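Local coordinates for putative DNA-binding protein (Bacteroides fragilis, PDB 3BS3) that probably binds DNA, as a small all-helical XRE-family protein with a helix-turn-helix fold, at residues N38-S41 with R42-N46; L12-I15 with K16-L19. All coordinates share one frame; numbering follows the deposited sequence.

From the N terminus the chain first forms contact 2, where the residues ahead of helix 15-21 cap and then enter its first turn. Contact 1 comes later, in helix 37-44 and the turn that ends it. Both contacts are local, closing only helical turns or a cap, and they follow one another in series without nesting or crossing. In space they meet: Asn13 of contact 2 donates through ND2 to the backbone O of Trp43, while Asn46 OD1 accepts from the backbone N of Asn13. The start of one helix is thus tied to the end of the other. Trp43, Cys44 and Ile15 add apolar packing between the two helices.

Contact 1 (N38-S41 with R42-N46); sequences NTIS and RWCSN. With SO4 (sulfate ion), chain B.
Thr39 and Trp43 lie side by side, one turn apart, on helix 37-44, the second helix of the helix-turn-helix and, as in other XRE-family proteins, probably the one that reads DNA. The methyl CG2 of Thr39 sits 3.4 Å above one face of the indole, offset toward its rim, nearest CE2 and NE1. Trp43 CG stands beside its own backbone N (chi1 -65°), which swings the ring back along the helix beneath this methyl. Threonine's other branch serves a different purpose: OG1 donates to O3 of a bound sulfate at 2.7 Å. Ser36 N also binds this ion, which probably came from the crystallisation liquor; its place near the start of the helix is consistent with a site for a DNA backbone phosphate.

Farther round the same turn, Ile40 CD1 comes obliquely to the indole, 3.6 Å from CZ3. The buried pair extends the core toward Leu29 and Ala30 of helix 26-33 and toward Met54 and Val58 of helix 52-62. Arg42 takes the more exposed side, running alongside Asn38 in the same direction, with its CD 3.7 Å from Asn38 ND2. The amide and guanidinium planes are 37° apart, but what meets the amide is the aliphatic CD, in van der Waals contact. Regular backbone bonds underlie these pairs, including Cys44 N to Ile40 O at 2.8 Å. The helix closes in a Schellman motif, where Asn46, at positive phi (60°), donates from its backbone N to Trp43 O at 2.9 Å.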
loop_
_atom_site.group_PDB
_atom_site.type_symbol
_atom_site.label_atom_id
_atom_site.label_comp_id
_atom_site.label_asym_id
_atom_site.label_seq_id
_atom_site.Cartn_x
_atom_site.Cartn_y
_atom_site.Cartn_z
ATOM N N ASN A 38 1.592 10.971 14.568
ATOM C CA ASN A 38 0.386 11.356 13.824
ATOM C C ASN A 38 0.185 10.473 12.582
ATOM O O ASN A 38 -0.923 9.993 12.320
ATOM C CB ASN A 38 0.434 12.816 13.386
ATOM C CG ASN A 38 -0.869 13.273 12.723
ATOM O OD1 ASN A 38 -1.940 13.168 13.317
ATOM N ND2 ASN A 38 -0.776 13.779 11.498
ATOM N N THR A 39 1.253 10.300 11.811
ATOM C CA THR A 39 1.198 9.426 10.624
ATOM C C THR A 39 0.710 8.021 10.988
ATOM O O THR A 39 -0.203 7.507 10.346
ATOM C CB THR A 39 2.546 9.381 9.872
ATOM O OG1 THR A 39 2.861 10.678 9.360
ATOM C CG2 THR A 39 2.471 8.438 8.679
ATOM N N ILE A 40 1.303 7.409 12.016
ATOM C CA ILE A 40 0.901 6.058 12.439
ATOM C C ILE A 40 -0.540 6.050 12.913
ATOM O O ILE A 40 -1.307 5.150 12.580
ATOM C CB ILE A 40 1.816 5.554 13.591
ATOM C CG1 ILE A 40 3.264 5.468 13.112
ATOM C CG2 ILE A 40 1.325 4.226 14.167
ATOM C CD1 ILE A 40 3.473 4.701 11.866
ATOM N N SER A 41 -0.919 7.074 13.681
ATOM C CA SER A 41 -2.282 7.138 14.202
ATOM C C SER A 41 -3.292 7.195 13.056
ATOM O O SER A 41 -4.353 6.574 13.135
ATOM C CB SER A 41 -2.474 8.323 15.166
ATOM O OG SER A 41 -2.558 9.560 14.478
ATOM N N ARG A 42 -2.953 7.931 11.998
ATOM C CA ARG A 42 -3.830 8.044 10.829
ATOM C C ARG A 42 -3.915 6.721 10.056
ATOM O O ARG A 42 -4.974 6.374 9.529
ATOM C CB ARG A 42 -3.390 9.183 9.927
ATOM C CG ARG A 42 -3.746 10.566 10.531
ATOM C CD ARG A 42 -3.215 11.687 9.685
ATOM N NE ARG A 42 -3.815 11.704 8.351
ATOM C CZ ARG A 42 -5.010 12.219 8.053
ATOM N NH1 ARG A 42 -5.775 12.773 8.983
ATOM N NH2 ARG A 42 -5.445 12.178 6.801
ATOM N N TRP A 43 -2.818 5.987 9.991
ATOM C CA TRP A 43 -2.903 4.628 9.448
ATOM C C TRP A 43 -3.818 3.782 10.340
ATOM O O TRP A 43 -4.673 3.034 9.838
ATOM C CB TRP A 43 -1.532 3.947 9.398
ATOM C CG TRP A 43 -0.555 4.579 8.473
ATOM C CD1 TRP A 43 -0.802 5.572 7.570
ATOM C CD2 TRP A 43 0.824 4.254 8.352
ATOM N NE1 TRP A 43 0.351 5.899 6.891
ATOM C CE2 TRP A 43 1.364 5.101 7.356
ATOM C CE3 TRP A 43 1.661 3.323 8.989
ATOM C CZ2 TRP A 43 2.717 5.060 6.980
ATOM C CZ3 TRP A 43 3.017 3.273 8.610
ATOM C CH2 TRP A 43 3.522 4.148 7.619
ATOM N N CYS A 44 -3.655 3.905 11.664
ATOM C CA CYS A 44 -4.416 3.034 12.588
ATOM C C CYS A 44 -5.915 3.268 12.446
ATOM O O CYS A 44 -6.723 2.319 12.494
ATOM C CB CYS A 44 -3.989 3.247 14.035
ATOM S SG CYS A 44 -2.482 2.385 14.300
ATOM N N SER A 45 -6.300 4.538 12.291
ATOM C CA SER A 45 -7.701 4.891 12.140
ATOM C C SER A 45 -8.193 4.730 10.698
ATOM O O SER A 45 -9.349 5.006 10.395
ATOM C CB SER A 45 -7.914 6.331 12.599
ATOM O OG SER A 45 -7.248 7.214 11.718
ATOM N N ASN A 46 -7.298 4.295 9.811
ATOM C CA ASN A 46 -7.611 4.165 8.376
ATOM C C ASN A 46 -8.028 5.480 7.702
ATOM O O ASN A 46 -8.805 5.484 6.719
ATOM C CB ASN A 46 -8.639 3.046 8.111
ATOM C CG ASN A 46 -7.984 1.681 8.057
ATOM O OD1 ASN A 46 -7.303 1.348 7.088
ATOM N ND2 ASN A 46 -8.179 0.889 9.104
HETATM S S SO4 B . 6.308 11.204 8.240
HETATM O O1 SO4 B . 6.530 12.633 8.036
HETATM O O2 SO4 B . 7.602 10.542 8.373
HETATM O O3 SO4 B . 5.519 11.004 9.450
HETATM O O4 SO4 B . 5.591 10.658 7.086
#

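Contact 2 (L12-I15 with K16-L19); sequences LNRI and KVVL
Asn13 OD1 faces the start of helix 15-21, where Ile15 N donates to one of its lone pairs in the carbonyl plane at 2.9 Å, forming an Asx turn. A water 2.8 Å from the same oxygen accepts from Lys16 N, so the amide indirectly serves a second N-H of the first turn. Asn13 ND2 donates a hydrogen bond to Gln49 OE1, which helps to fix the amide's rotation. Arg14 occupies the N-cap position; its carbonyl O accepts a hydrogen bond from Val18 N at 3.0 Å, almost straight (172°). A bend at chi3 (65°) turns its guanidinium back over the helix start. There Val17 CB lies over one face of the group, and NH1 comes 3.6 Å from Val18 CG2, while NH1 also donates to Gln68 O in the C-terminal region.

Ile15 and Leu19 point the same way from successive turns, and Ile15 CG2 meets Leu19 CD1 at 3.7 Å. This apolar side of helix 15-21 is buried among the other three helices: Ile15 packs on Leu29 of helix 26-33, both residues touch Cys44 of helix 37-44, and Leu19 reaches Leu62 of helix 52-62.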
loop_
_atom_site.group_PDB
_atom_site.type_symbol
_atom_site.label_atom_id
_atom_site.label_comp_id
_atom_site.label_asym_id
_atom_site.label_seq_id
_atom_site.Cartn_x
_atom_site.Cartn_y
_atom_site.Cartn_z
ATOM N N LEU A 12 -8.464 -1.745 3.311
ATOM C CA LEU A 12 -7.998 -1.005 4.454
ATOM C C LEU A 12 -6.854 -1.761 5.091
ATOM O O LEU A 12 -6.418 -2.798 4.580
ATOM C CB LEU A 12 -9.145 -0.778 5.446
ATOM C CG LEU A 12 -10.411 -0.035 5.004
ATOM C CD1 LEU A 12 -11.473 -0.224 6.059
ATOM C CD2 LEU A 12 -10.159 1.473 4.750
ATOM N N ASN A 13 -6.336 -1.221 6.191
ATOM C CA ASN A 13 -5.298 -1.918 6.904
ATOM C C ASN A 13 -5.770 -2.372 8.283
ATOM O O ASN A 13 -6.753 -1.860 8.796
ATOM C CB ASN A 13 -4.032 -1.054 6.990
ATOM C CG ASN A 13 -4.139 0.046 8.037
ATOM O OD1 ASN A 13 -4.095 -0.230 9.239
ATOM N ND2 ASN A 13 -4.246 1.302 7.583
ATOM N N ARG A 14 -5.032 -3.313 8.850
ATOM C CA ARG A 14 -5.343 -3.886 10.169
ATOM C C ARG A 14 -4.306 -3.520 11.205
ATOM O O ARG A 14 -4.165 -4.208 12.228
ATOM C CB ARG A 14 -5.450 -5.423 10.067
ATOM C CG ARG A 14 -6.452 -5.910 9.079
ATOM C CD ARG A 14 -6.603 -7.420 9.141
ATOM N NE ARG A 14 -7.152 -7.867 10.430
ATOM C CZ ARG A 14 -6.466 -8.563 11.344
ATOM N NH1 ARG A 14 -5.185 -8.869 11.149
ATOM N NH2 ARG A 14 -7.058 -8.948 12.473
ATOM N N ILE A 15 -3.560 -2.438 10.964
ATOM C CA ILE A 15 -2.455 -2.117 11.863
ATOM C C ILE A 15 -2.927 -1.906 13.300
ATOM O O ILE A 15 -2.273 -2.334 14.243
ATOM C CB ILE A 15 -1.627 -0.901 11.334
ATOM C CG1 ILE A 15 -0.945 -1.326 10.026
ATOM C CG2 ILE A 15 -0.602 -0.470 12.372
ATOM C CD1 ILE A 15 -0.378 -0.123 9.244
ATOM N N LYS A 16 -4.082 -1.270 13.499
ATOM C CA LYS A 16 -4.527 -1.016 14.868
ATOM C C LYS A 16 -4.768 -2.328 15.624
ATOM O O LYS A 16 -4.378 -2.456 16.788
ATOM C CB LYS A 16 -5.791 -0.164 14.859
ATOM C CG LYS A 16 -6.190 0.383 16.242
ATOM C CD LYS A 16 -7.523 1.118 16.148
ATOM C CE LYS A 16 -8.664 0.148 15.829
ATOM N NZ LYS A 16 -9.179 -0.611 17.030
ATOM N N VAL A 17 -5.396 -3.299 14.957
ATOM C CA VAL A 17 -5.720 -4.565 15.620
ATOM C C VAL A 17 -4.432 -5.319 15.923
ATOM O O VAL A 17 -4.243 -5.837 17.036
ATOM C CB VAL A 17 -6.659 -5.433 14.758
ATOM C CG1 VAL A 17 -6.812 -6.834 15.372
ATOM C CG2 VAL A 17 -8.020 -4.734 14.656
ATOM N N VAL A 18 -3.549 -5.382 14.939
ATOM C CA VAL A 18 -2.303 -6.143 15.119
ATOM C C VAL A 18 -1.401 -5.498 16.185
ATOM O O VAL A 18 -0.784 -6.211 16.978
ATOM C CB VAL A 18 -1.585 -6.432 13.799
ATOM C CG1 VAL A 18 -0.259 -7.187 14.073
ATOM C CG2 VAL A 18 -2.507 -7.243 12.860
ATOM N N LEU A 19 -1.301 -4.163 16.194
ATOM C CA LEU A 19 -0.587 -3.485 17.286
ATOM C C LEU A 19 -1.080 -3.941 18.659
ATOM O O LEU A 19 -0.298 -4.222 19.575
ATOM C CB LEU A 19 -0.731 -1.966 17.184
ATOM C CG LEU A 19 0.236 -1.311 16.187
ATOM C CD1 LEU A 19 -0.133 0.150 15.992
ATOM C CD2 LEU A 19 1.701 -1.398 16.658
HETATM O O HOH W 1 -5.811 -0.076 11.437
#